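Local atomic coordinates of 3-hydroxyisobutyrate dehydrogenase (Thermus thermophilus, PDB entry 2CVZ), a protein that probably catalyses the NADP-dependent oxidation of 3-hydroxyisobutyrate in valine catabolism, and binds the dinucleotide in a Rossmann-type domain. Residues A5-G10 with I59-P64; T26-R31 with S45-L50. All blocks are in the same frame, centred on the assembly; numbering follows the deposited sequence.

Interaction 1: residues A5-G10 with I59-P64. With NDP (NADPH dihydro-nicotinamide-adenine-dinucleotide phosphate), chain G.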
ATOM      1  N   ALA C   5     -18.459   5.552  40.664  1.00 20.45           N
ATOM      2  CA  ALA C   5     -18.470   4.114  40.450  1.00 21.34           C
ATOM      3  C   ALA C   5     -17.713   3.794  39.180  1.00 21.30           C
ATOM      4  O   ALA C   5     -17.670   4.610  38.263  1.00 21.96           O
ATOM      5  CB  ALA C   5     -19.906   3.611  40.349  1.00 22.11           C
ATOM      6  N   PHE C   6     -17.112   2.611  39.129  1.00 21.57           N
ATOM      7  CA  PHE C   6     -16.360   2.209  37.949  1.00 20.69           C
ATOM      8  C   PHE C   6     -16.812   0.833  37.476  1.00 22.17           C
ATOM      9  O   PHE C   6     -16.968  -0.095  38.277  1.00 22.54           O
ATOM     10  CB  PHE C   6     -14.862   2.172  38.259  1.00 19.06           C
ATOM     11  CG  PHE C   6     -13.989   2.312  37.041  1.00 19.20           C
ATOM     12  CD1 PHE C   6     -13.430   3.544  36.709  1.00 19.25           C
ATOM     13  CD2 PHE C   6     -13.746   1.221  36.209  1.00 19.10           C
ATOM     14  CE1 PHE C   6     -12.641   3.686  35.564  1.00 18.91           C
ATOM     15  CE2 PHE C   6     -12.960   1.353  35.065  1.00 20.06           C
ATOM     16  CZ  PHE C   6     -12.406   2.588  34.742  1.00 18.05           C
ATOM     17  N   ILE C   7     -17.020   0.710  36.169  1.00 21.53           N
ATOM     18  CA  ILE C   7     -17.443  -0.548  35.568  1.00 21.60           C
ATOM     19  C   ILE C   7     -16.381  -1.027  34.588  1.00 22.11           C
ATOM     20  O   ILE C   7     -15.986  -0.286  33.688  1.00 22.50           O
ATOM     21  CB  ILE C   7     -18.773  -0.381  34.800  1.00 22.68           C
ATOM     22  CG1 ILE C   7     -19.895  -0.005  35.770  1.00 24.27           C
ATOM     23  CG2 ILE C   7     -19.100  -1.663  34.048  1.00 22.72           C
ATOM     24  CD1 ILE C   7     -21.199   0.357  35.086  1.00 25.11           C
ATOM     25  N   GLY C   8     -15.922  -2.262  34.766  1.00 21.09           N
ATOM     26  CA  GLY C   8     -14.912  -2.810  33.878  1.00 20.66           C
ATOM     27  C   GLY C   8     -13.514  -2.675  34.447  1.00 21.37           C
ATOM     28  O   GLY C   8     -12.774  -1.756  34.097  1.00 21.03           O
ATOM     29  N   LEU C   9     -13.148  -3.604  35.326  1.00 20.16           N
ATOM     30  CA  LEU C   9     -11.834  -3.582  35.955  1.00 20.08           C
ATOM     31  C   LEU C   9     -10.819  -4.402  35.165  1.00 21.29           C
ATOM     32  O   LEU C   9     -10.309  -5.412  35.649  1.00 21.41           O
ATOM     33  CB  LEU C   9     -11.942  -4.112  37.390  1.00 19.34           C
ATOM     34  CG  LEU C   9     -13.018  -3.430  38.242  1.00 19.36           C
ATOM     35  CD1 LEU C   9     -13.087  -4.086  39.613  1.00 19.65           C
ATOM     36  CD2 LEU C   9     -12.704  -1.941  38.378  1.00 20.38           C
ATOM     37  N   GLY C  10     -10.524  -3.957  33.947  1.00 21.05           N
ATOM     38  CA  GLY C  10      -9.574  -4.665  33.109  1.00 20.93           C
ATOM     39  C   GLY C  10      -8.154  -4.151  33.246  1.00 21.05           C
ATOM     40  O   GLY C  10      -7.799  -3.552  34.263  1.00 20.89           O
ATOM     41  N   ILE C  59     -20.494   7.898  36.870  1.00 22.46           N
ATOM     42  CA  ILE C  59     -20.255   6.502  36.536  1.00 22.39           C
ATOM     43  C   ILE C  59     -19.175   6.434  35.462  1.00 21.70           C
ATOM     44  O   ILE C  59     -19.247   7.148  34.461  1.00 22.12           O
ATOM     45  CB  ILE C  59     -21.539   5.838  35.987  1.00 22.89           C
ATOM     46  CG1 ILE C  59     -22.608   5.789  37.082  1.00 23.87           C
ATOM     47  CG2 ILE C  59     -21.229   4.439  35.476  1.00 23.43           C
ATOM     48  CD1 ILE C  59     -23.938   5.243  36.616  1.00 26.48           C
ATOM     49  N   PHE C  60     -18.172   5.586  35.679  1.00 20.83           N
ATOM     50  CA  PHE C  60     -17.087   5.408  34.715  1.00 20.21           C
ATOM     51  C   PHE C  60     -17.150   4.018  34.101  1.00 20.83           C
ATOM     52  O   PHE C  60     -17.512   3.053  34.771  1.00 19.78           O
ATOM     53  CB  PHE C  60     -15.711   5.524  35.374  1.00 19.06           C
ATOM     54  CG  PHE C  60     -15.379   6.888  35.894  1.00 20.59           C
ATOM     55  CD1 PHE C  60     -15.886   7.326  37.112  1.00 21.06           C
ATOM     56  CD2 PHE C  60     -14.518   7.720  35.186  1.00 21.00           C
ATOM     57  CE1 PHE C  60     -15.535   8.576  37.621  1.00 22.28           C
ATOM     58  CE2 PHE C  60     -14.161   8.973  35.686  1.00 21.71           C
ATOM     59  CZ  PHE C  60     -14.670   9.400  36.905  1.00 21.11           C
ATOM     60  N   THR C  61     -16.775   3.916  32.830  1.00 20.82           N
ATOM     61  CA  THR C  61     -16.737   2.630  32.156  1.00 20.73           C
ATOM     62  C   THR C  61     -15.482   2.544  31.306  1.00 20.66           C
ATOM     63  O   THR C  61     -15.044   3.533  30.725  1.00 20.75           O
ATOM     64  CB  THR C  61     -17.961   2.402  31.232  1.00 22.24           C
ATOM     65  OG1 THR C  61     -18.156   3.547  30.392  1.00 20.87           O
ATOM     66  CG2 THR C  61     -19.213   2.141  32.052  1.00 22.50           C
ATOM     67  N   CYS C  62     -14.879   1.364  31.271  1.00 20.66           N
ATOM     68  CA  CYS C  62     -13.706   1.141  30.443  1.00 21.49           C
ATOM     69  C   CYS C  62     -13.832  -0.297  29.983  1.00 20.97           C
ATOM     70  O   CYS C  62     -13.226  -1.209  30.552  1.00 20.66           O
ATOM     71  CB  CYS C  62     -12.408   1.340  31.222  1.00 21.89           C
ATOM     72  SG  CYS C  62     -10.984   1.349  30.117  1.00 22.80           S
ATOM     73  N   LEU C  63     -14.650  -0.476  28.952  1.00 20.80           N
ATOM     74  CA  LEU C  63     -14.941  -1.784  28.385  1.00 21.48           C
ATOM     75  C   LEU C  63     -14.288  -1.944  27.012  1.00 21.79           C
ATOM     76  O   LEU C  63     -13.732  -0.992  26.465  1.00 21.98           O
ATOM     77  CB  LEU C  63     -16.462  -1.940  28.292  1.00 21.77           C
ATOM     78  CG  LEU C  63     -17.163  -1.720  29.642  1.00 22.75           C
ATOM     79  CD1 LEU C  63     -18.667  -1.559  29.453  1.00 23.53           C
ATOM     80  CD2 LEU C  63     -16.850  -2.889  30.561  1.00 23.87           C
ATOM     81  N   PRO C  64     -14.343  -3.157  26.437  1.00 21.42           N
ATOM     82  CA  PRO C  64     -13.740  -3.402  25.126  1.00 22.10           C
ATOM     83  C   PRO C  64     -14.238  -2.473  24.022  1.00 22.84           C
ATOM     84  O   PRO C  64     -13.446  -1.773  23.389  1.00 22.24           O
ATOM     85  CB  PRO C  64     -14.094  -4.861  24.850  1.00 23.35           C
ATOM     86  CG  PRO C  64     -14.122  -5.458  26.216  1.00 22.24           C
ATOM     87  CD  PRO C  64     -14.882  -4.408  26.999  1.00 22.75           C
TER
HETATM   88  PA  NDP G1303      -9.281  -5.784  29.064  1.00 22.75           P
HETATM   89  O1A NDP G1303      -8.175  -5.922  29.974  1.00 21.81           O
HETATM   90  O2A NDP G1303      -9.591  -6.779  27.977  1.00 23.93           O
HETATM   91  O5B NDP G1303     -10.603  -5.582  30.009  1.00 22.87           O
HETATM   92  C5B NDP G1303     -11.897  -5.459  29.406  1.00 23.18           C
HETATM   93  C4B NDP G1303     -12.825  -5.285  30.599  1.00 24.39           C
HETATM   94  O4B NDP G1303     -14.167  -5.205  30.044  1.00 24.01           O
HETATM   95  C3B NDP G1303     -12.830  -6.365  31.631  1.00 24.49           C
HETATM   96  O3B NDP G1303     -13.035  -5.770  32.939  1.00 24.41           O
HETATM   97  C2B NDP G1303     -13.989  -7.219  31.285  1.00 24.72           C
HETATM   98  O2B NDP G1303     -14.536  -8.071  32.294  1.00 25.08           O
HETATM   99  C1B NDP G1303     -14.925  -6.202  30.709  1.00 24.08           C
HETATM  100  N9A NDP G1303     -15.922  -6.805  29.783  1.00 24.46           N
HETATM  101  C8A NDP G1303     -15.698  -7.466  28.552  1.00 25.81           C
HETATM  102  N7A NDP G1303     -16.836  -7.859  28.015  1.00 25.49           N
HETATM  103  C5A NDP G1303     -17.825  -7.470  28.876  1.00 26.48           C
HETATM  104  C6A NDP G1303     -19.234  -7.589  28.878  1.00 27.60           C
HETATM  105  N6A NDP G1303     -19.858  -8.199  27.869  1.00 28.13           N
HETATM  106  N1A NDP G1303     -19.944  -7.078  29.914  1.00 28.35           N
HETATM  107  C2A NDP G1303     -19.307  -6.461  30.935  1.00 28.39           C
HETATM  108  N3A NDP G1303     -17.983  -6.296  31.030  1.00 26.33           N
HETATM  109  C4A NDP G1303     -17.289  -6.828  29.956  1.00 25.66           C
HETATM  110  O3  NDP G1303      -9.248  -4.373  28.369  1.00 22.62           O
HETATM  111  PN  NDP G1303      -8.323  -3.070  28.415  1.00 20.78           P
HETATM  112  O1N NDP G1303      -6.985  -3.485  27.982  1.00 21.88           O
HETATM  113  O2N NDP G1303      -8.549  -2.527  29.796  1.00 20.81           O
HETATM  114  O5D NDP G1303      -9.103  -2.125  27.392  1.00 20.45           O
HETATM  115  C5D NDP G1303     -10.442  -1.604  27.675  1.00 20.64           C
HETATM  116  C4D NDP G1303     -10.651  -0.362  26.754  1.00 21.04           C
HETATM  117  O4D NDP G1303      -9.546   0.515  26.959  1.00 19.95           O
HETATM  118  C3D NDP G1303     -10.601  -0.732  25.268  1.00 19.99           C
HETATM  119  O3D NDP G1303     -11.582   0.041  24.562  1.00 18.80           O
HETATM  120  C2D NDP G1303      -9.182  -0.444  24.856  1.00 20.76           C
HETATM  121  O2D NDP G1303      -9.111  -0.308  23.447  1.00 20.96           O
HETATM  122  C1D NDP G1303      -8.973   0.881  25.701  1.00 20.21           C
HETATM  123  N1N NDP G1303      -7.545   1.245  25.954  1.00 20.05           N
HETATM  124  C2N NDP G1303      -6.632   0.206  26.289  1.00 20.60           C
HETATM  125  C3N NDP G1303      -5.258   0.613  26.540  1.00 20.96           C
HETATM  126  C7N NDP G1303      -4.251  -0.390  26.902  1.00 21.74           C
HETATM  127  O7N NDP G1303      -3.022  -0.185  26.819  1.00 20.74           O
HETATM  128  N7N NDP G1303      -4.631  -1.596  27.365  1.00 18.82           N
HETATM  129  C4N NDP G1303      -4.924   1.970  26.439  1.00 20.99           C
HETATM  130  C5N NDP G1303      -5.822   2.946  26.115  1.00 21.52           C
HETATM  131  C6N NDP G1303      -7.132   2.587  25.873  1.00 21.04           C
HETATM  132  P2B NDP G1303     -13.919  -9.434  32.712  1.00 25.79           P
HETATM  133  O1X NDP G1303     -15.085 -10.167  33.245  1.00 24.99           O
HETATM  134  O2X NDP G1303     -12.858  -9.184  33.725  1.00 26.53           O
HETATM  135  O3X NDP G1303     -13.337 -10.134  31.485  1.00 24.28           O
HETATM  136  O   HOH W   1     -10.508  -2.090  31.567  1.00 18.04           O

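Interaction 2: residues T26-R31 with S45-L50. With NDP (NADPH dihydro-nicotinamide-adenine-dinucleotide phosphate), chain G.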
ATOM      1  N   THR C  26     -15.689   5.018  46.362  1.00 21.76           N
ATOM      2  CA  THR C  26     -15.904   4.412  45.054  1.00 22.11           C
ATOM      3  C   THR C  26     -16.509   3.018  45.041  1.00 22.56           C
ATOM      4  O   THR C  26     -16.058   2.122  45.753  1.00 22.42           O
ATOM      5  CB  THR C  26     -14.567   4.357  44.274  1.00 23.23           C
ATOM      6  OG1 THR C  26     -14.008   5.672  44.190  1.00 22.55           O
ATOM      7  CG2 THR C  26     -14.780   3.810  42.870  1.00 23.97           C
ATOM      8  N   LEU C  27     -17.534   2.848  44.210  1.00 21.26           N
ATOM      9  CA  LEU C  27     -18.192   1.560  44.047  1.00 21.78           C
ATOM     10  C   LEU C  27     -17.635   0.948  42.766  1.00 22.45           C
ATOM     11  O   LEU C  27     -17.459   1.647  41.767  1.00 22.68           O
ATOM     12  CB  LEU C  27     -19.706   1.740  43.902  1.00 23.34           C
ATOM     13  CG  LEU C  27     -20.467   2.495  44.994  1.00 24.21           C
ATOM     14  CD1 LEU C  27     -21.958   2.413  44.696  1.00 23.65           C
ATOM     15  CD2 LEU C  27     -20.164   1.896  46.365  1.00 23.70           C
ATOM     16  N   VAL C  28     -17.340  -0.346  42.787  1.00 21.20           N
ATOM     17  CA  VAL C  28     -16.820  -0.994  41.592  1.00 21.55           C
ATOM     18  C   VAL C  28     -17.556  -2.286  41.277  1.00 22.85           C
ATOM     19  O   VAL C  28     -18.046  -2.978  42.172  1.00 22.13           O
ATOM     20  CB  VAL C  28     -15.303  -1.308  41.708  1.00 21.47           C
ATOM     21  CG1 VAL C  28     -14.504  -0.017  41.781  1.00 20.58           C
ATOM     22  CG2 VAL C  28     -15.033  -2.169  42.938  1.00 20.50           C
ATOM     23  N   TRP C  29     -17.645  -2.592  39.988  1.00 23.41           N
ATOM     24  CA  TRP C  29     -18.295  -3.809  39.529  1.00 24.54           C
ATOM     25  C   TRP C  29     -17.537  -4.339  38.329  1.00 24.15           C
ATOM     26  O   TRP C  29     -17.020  -3.566  37.519  1.00 24.15           O
ATOM     27  CB  TRP C  29     -19.745  -3.544  39.119  1.00 25.38           C
ATOM     28  CG  TRP C  29     -20.421  -4.771  38.568  1.00 27.84           C
ATOM     29  CD1 TRP C  29     -21.068  -5.742  39.278  1.00 29.24           C
ATOM     30  CD2 TRP C  29     -20.471  -5.179  37.194  1.00 28.38           C
ATOM     31  NE1 TRP C  29     -21.519  -6.730  38.431  1.00 28.78           N
ATOM     32  CE2 TRP C  29     -21.165  -6.408  37.146  1.00 29.65           C
ATOM     33  CE3 TRP C  29     -19.995  -4.625  35.996  1.00 28.17           C
ATOM     34  CZ2 TRP C  29     -21.398  -7.094  35.945  1.00 30.01           C
ATOM     35  CZ3 TRP C  29     -20.226  -5.308  34.801  1.00 29.46           C
ATOM     36  CH2 TRP C  29     -20.923  -6.530  34.788  1.00 30.11           C
ATOM     37  N   ASN C  30     -17.468  -5.660  38.226  1.00 24.09           N
ATOM     38  CA  ASN C  30     -16.800  -6.316  37.116  1.00 24.44           C
ATOM     39  C   ASN C  30     -17.540  -7.615  36.821  1.00 26.38           C
ATOM     40  O   ASN C  30     -18.013  -8.288  37.738  1.00 27.25           O
ATOM     41  CB  ASN C  30     -15.340  -6.620  37.462  1.00 23.51           C
ATOM     42  CG  ASN C  30     -14.540  -7.072  36.255  1.00 23.42           C
ATOM     43  OD1 ASN C  30     -14.370  -6.321  35.296  1.00 22.37           O
ATOM     44  ND2 ASN C  30     -14.047  -8.307  36.295  1.00 24.59           N
ATOM     45  N   ARG C  31     -17.649  -7.955  35.540  1.00 26.71           N
ATOM     46  CA  ARG C  31     -18.324  -9.175  35.114  1.00 27.77           C
ATOM     47  C   ARG C  31     -17.770 -10.349  35.913  1.00 28.41           C
ATOM     48  O   ARG C  31     -18.525 -11.124  36.498  1.00 28.96           O
ATOM     49  CB  ARG C  31     -18.100  -9.394  33.618  1.00 28.33           C
ATOM     50  CG  ARG C  31     -18.733 -10.648  33.065  1.00 29.13           C
ATOM     51  CD  ARG C  31     -18.565 -10.712  31.557  1.00 29.17           C
ATOM     52  NE  ARG C  31     -17.164 -10.634  31.154  1.00 27.96           N
ATOM     53  CZ  ARG C  31     -16.738 -10.789  29.904  1.00 29.54           C
ATOM     54  NH1 ARG C  31     -17.609 -11.034  28.933  1.00 28.97           N
ATOM     55  NH2 ARG C  31     -15.445 -10.696  29.619  1.00 28.07           N
ATOM     56  N   SER C  45     -12.043   0.311  47.619  1.00 22.93           N
ATOM     57  CA  SER C  45     -13.270   0.565  46.881  1.00 22.47           C
ATOM     58  C   SER C  45     -14.292  -0.399  47.464  1.00 23.96           C
ATOM     59  O   SER C  45     -13.967  -1.168  48.372  1.00 23.95           O
ATOM     60  CB  SER C  45     -13.067   0.269  45.394  1.00 22.55           C
ATOM     61  OG  SER C  45     -12.542  -1.037  45.206  1.00 22.49           O
ATOM     62  N   GLU C  46     -15.521  -0.354  46.963  1.00 24.28           N
ATOM     63  CA  GLU C  46     -16.556  -1.261  47.446  1.00 25.86           C
ATOM     64  C   GLU C  46     -17.150  -2.028  46.275  1.00 26.70           C
ATOM     65  O   GLU C  46     -17.805  -1.447  45.410  1.00 25.38           O
ATOM     66  CB  GLU C  46     -17.673  -0.500  48.164  1.00 27.81           C
ATOM     67  CG  GLU C  46     -18.575  -1.410  48.999  1.00 30.33           C
ATOM     68  CD  GLU C  46     -19.803  -0.701  49.546  1.00 32.46           C
ATOM     69  OE1 GLU C  46     -19.709   0.501  49.870  1.00 33.00           O
ATOM     70  OE2 GLU C  46     -20.863  -1.355  49.666  1.00 33.85           O
ATOM     71  N   ALA C  47     -16.903  -3.334  46.242  1.00 26.50           N
ATOM     72  CA  ALA C  47     -17.435  -4.176  45.177  1.00 26.09           C
ATOM     73  C   ALA C  47     -18.928  -4.336  45.424  1.00 27.78           C
ATOM     74  O   ALA C  47     -19.339  -4.728  46.513  1.00 26.63           O
ATOM     75  CB  ALA C  47     -16.745  -5.535  45.191  1.00 26.50           C
ATOM     76  N   VAL C  48     -19.741  -4.026  44.419  1.00 27.11           N
ATOM     77  CA  VAL C  48     -21.191  -4.127  44.559  1.00 29.26           C
ATOM     78  C   VAL C  48     -21.855  -4.692  43.309  1.00 30.82           C
ATOM     79  O   VAL C  48     -21.254  -4.720  42.236  1.00 30.61           O
ATOM     80  CB  VAL C  48     -21.824  -2.739  44.819  1.00 29.67           C
ATOM     81  CG1 VAL C  48     -21.256  -2.126  46.088  1.00 30.27           C
ATOM     82  CG2 VAL C  48     -21.569  -1.827  43.626  1.00 30.92           C
ATOM     83  N   PRO C  49     -23.106  -5.170  43.437  1.00 32.29           N
ATOM     84  CA  PRO C  49     -23.786  -5.706  42.257  1.00 32.54           C
ATOM     85  C   PRO C  49     -24.026  -4.528  41.314  1.00 32.90           C
ATOM     86  O   PRO C  49     -24.214  -3.395  41.763  1.00 31.02           O
ATOM     87  CB  PRO C  49     -25.078  -6.284  42.832  1.00 33.55           C
ATOM     88  CG  PRO C  49     -25.330  -5.422  44.032  1.00 34.21           C
ATOM     89  CD  PRO C  49     -23.953  -5.303  44.635  1.00 33.26           C
ATOM     90  N   LEU C  50     -24.011  -4.801  40.015  1.00 32.49           N
ATOM     91  CA  LEU C  50     -24.185  -3.769  39.001  1.00 32.73           C
ATOM     92  C   LEU C  50     -25.244  -2.708  39.287  1.00 32.65           C
ATOM     93  O   LEU C  50     -25.033  -1.530  39.000  1.00 32.76           O
ATOM     94  CB  LEU C  50     -24.469  -4.420  37.646  1.00 32.66           C
ATOM     95  CG  LEU C  50     -24.520  -3.472  36.448  1.00 33.70           C
ATOM     96  CD1 LEU C  50     -23.213  -2.697  36.347  1.00 33.28           C
ATOM     97  CD2 LEU C  50     -24.769  -4.269  35.180  1.00 34.36           C
TER
HETATM   98  PA  NDP G1303      -9.281  -5.784  29.064  1.00 22.75           P
HETATM   99  O1A NDP G1303      -8.175  -5.922  29.974  1.00 21.81           O
HETATM  100  O2A NDP G1303      -9.591  -6.779  27.977  1.00 23.93           O
HETATM  101  O5B NDP G1303     -10.603  -5.582  30.009  1.00 22.87           O
HETATM  102  C5B NDP G1303     -11.897  -5.459  29.406  1.00 23.18           C
HETATM  103  C4B NDP G1303     -12.825  -5.285  30.599  1.00 24.39           C
HETATM  104  O4B NDP G1303     -14.167  -5.205  30.044  1.00 24.01           O
HETATM  105  C3B NDP G1303     -12.830  -6.365  31.631  1.00 24.49           C
HETATM  106  O3B NDP G1303     -13.035  -5.770  32.939  1.00 24.41           O
HETATM  107  C2B NDP G1303     -13.989  -7.219  31.285  1.00 24.72           C
HETATM  108  O2B NDP G1303     -14.536  -8.071  32.294  1.00 25.08           O
HETATM  109  C1B NDP G1303     -14.925  -6.202  30.709  1.00 24.08           C
HETATM  110  N9A NDP G1303     -15.922  -6.805  29.783  1.00 24.46           N
HETATM  111  C8A NDP G1303     -15.698  -7.466  28.552  1.00 25.81           C
HETATM  112  N7A NDP G1303     -16.836  -7.859  28.015  1.00 25.49           N
HETATM  113  C5A NDP G1303     -17.825  -7.470  28.876  1.00 26.48           C
HETATM  114  C6A NDP G1303     -19.234  -7.589  28.878  1.00 27.60           C
HETATM  115  N6A NDP G1303     -19.858  -8.199  27.869  1.00 28.13           N
HETATM  116  N1A NDP G1303     -19.944  -7.078  29.914  1.00 28.35           N
HETATM  117  C2A NDP G1303     -19.307  -6.461  30.935  1.00 28.39           C
HETATM  118  N3A NDP G1303     -17.983  -6.296  31.030  1.00 26.33           N
HETATM  119  C4A NDP G1303     -17.289  -6.828  29.956  1.00 25.66           C
HETATM  120  O3  NDP G1303      -9.248  -4.373  28.369  1.00 22.62           O
HETATM  121  PN  NDP G1303      -8.323  -3.070  28.415  1.00 20.78           P
HETATM  122  O1N NDP G1303      -6.985  -3.485  27.982  1.00 21.88           O
HETATM  123  O2N NDP G1303      -8.549  -2.527  29.796  1.00 20.81           O
HETATM  124  O5D NDP G1303      -9.103  -2.125  27.392  1.00 20.45           O
HETATM  125  C5D NDP G1303     -10.442  -1.604  27.675  1.00 20.64           C
HETATM  126  C4D NDP G1303     -10.651  -0.362  26.754  1.00 21.04           C
HETATM  127  O4D NDP G1303      -9.546   0.515  26.959  1.00 19.95           O
HETATM  128  C3D NDP G1303     -10.601  -0.732  25.268  1.00 19.99           C
HETATM  129  O3D NDP G1303     -11.582   0.041  24.562  1.00 18.80           O
HETATM  130  C2D NDP G1303      -9.182  -0.444  24.856  1.00 20.76           C
HETATM  131  O2D NDP G1303      -9.111  -0.308  23.447  1.00 20.96           O
HETATM  132  C1D NDP G1303      -8.973   0.881  25.701  1.00 20.21           C
HETATM  133  N1N NDP G1303      -7.545   1.245  25.954  1.00 20.05           N
HETATM  134  C2N NDP G1303      -6.632   0.206  26.289  1.00 20.60           C
HETATM  135  C3N NDP G1303      -5.258   0.613  26.540  1.00 20.96           C
HETATM  136  C7N NDP G1303      -4.251  -0.390  26.902  1.00 21.74           C
HETATM  137  O7N NDP G1303      -3.022  -0.185  26.819  1.00 20.74           O
HETATM  138  N7N NDP G1303      -4.631  -1.596  27.365  1.00 18.82           N
HETATM  139  C4N NDP G1303      -4.924   1.970  26.439  1.00 20.99           C
HETATM  140  C5N NDP G1303      -5.822   2.946  26.115  1.00 21.52           C
HETATM  141  C6N NDP G1303      -7.132   2.587  25.873  1.00 21.04           C
HETATM  142  P2B NDP G1303     -13.919  -9.434  32.712  1.00 25.79           P
HETATM  143  O1X NDP G1303     -15.085 -10.167  33.245  1.00 24.99           O
HETATM  144  O2X NDP G1303     -12.858  -9.184  33.725  1.00 26.53           O
HETATM  145  O3X NDP G1303     -13.337 -10.134  31.485  1.00 24.28           O
HETATM  146  O   HOH W   2     -24.417  -7.915  39.348  1.00 27.21           O

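Interaction 1: residues A5-G10 with I59-P64
F6 overlaps F60 through CD1, 3.3 Å from F60 CB, while CZ reaches C62 CB at 3.7 Å. With CG anti to the backbone N (chi1 -157°), the F6 ring leans along the neighbouring strand and bridges F60 and C62; the side chain of F60 crosses it at about a right angle. With an alanine here the ring is gone, and F60 CB and C62 CB would probably be left facing a gap beneath helix 13-23. Backbone bonds pair the parallel strands: F60 N gives to A5 O, I7 N to F60 O at 2.8 Å, and C62 N to I7 O. On the other face I7 lies alongside T61, CB to CG2 3.8 Å. Past the strand ends, G8 CA comes within 3.8 Å of L63 CD2; a side chain on G8 would run into C62 O and L63. P64 CD packs against the ribose O4B of NADPH at 3.2 Å. G8 and G10 fit the Rossmann-type GxGxxG pattern. The pair lies mid-sheet, 4-7 bordered by 26-29 and 58-61 by 85-88; helix 13-23 covers F6 and F60, and helix 66-76 covers I7 and L63.

Interaction 2: residues T26-R31 with S45-L50
W29 offers a broad flat surface, and L50 settles on it: L50 CB stands 3.8 Å from the centroid of the five-membered ring, 9° off its normal, a CH-pi contact over the face. L50 CD1 lies over the CD2-CE3 rim of the six-membered ring, 3.8 Å from CE3, while the backbone N of R31 lies toward the rim of the opposite face. At the indole edge, in plane, V48 O approaches CD1 to 3.1 Å. Having CG anti to the backbone N (chi1 177°) carries the indole under the bend at V48-L50, where a water accepts from L50 N and, weakly, from NE1. Farther back, smaller bumps interlock. V48 CG2 sits against L27 CB at 4.0 Å, and L27 CD2 lies beside the extended E46, whose carboxylate forms a salt bridge with R52. On the other face, the V28 methyls flank S45, CG2 meeting OG at 3.6 Å; H39 holds that hydroxyl. The parallel strands are joined by E46 N to T26 O, V28 N to E46 O and V48 N to V28 O. Beyond the strand end, N30 takes a bond from ribose O3B and gives one from ND2 to phosphate O2X. R31 NE meets O1X nearly straight (177°), NH2 reaches O3X at 2.9 Å, and one guanidinium face lies over adenine N7A. Strands 26-29 and 46-47, joined through helix 34-43, form a beta-alpha-beta unit of the Rossmann fold; the grip on the 2'-phosphate just after strand 26-29, the second strand of the fold, is characteristic of NADP-binding members.

In the fold
Both interactions are parallel strand pairings in one sheet, and they share a seam: strands 4-7 and 26-29 are neighbours, joined by F6 N to L27 O at 2.8 Å, with I7 packed on W29. The residues that meet in interaction 1 are all buried at mid-sheet and mainly apolar; interaction 2 lies nearer the sheet margin, where 46-47 is an outermost strand of the chain, and mixes apolar packing with a salt-bridged glutamate and a water. In interaction 1 both segments reach NADPH, 5-10 with the backbone of G8, L9 and G10; in interaction 2 only 26-31 does, with polar and charged side chains. L9 N and N30 OD1, 3.0 Å apart, probably tie the two loops together.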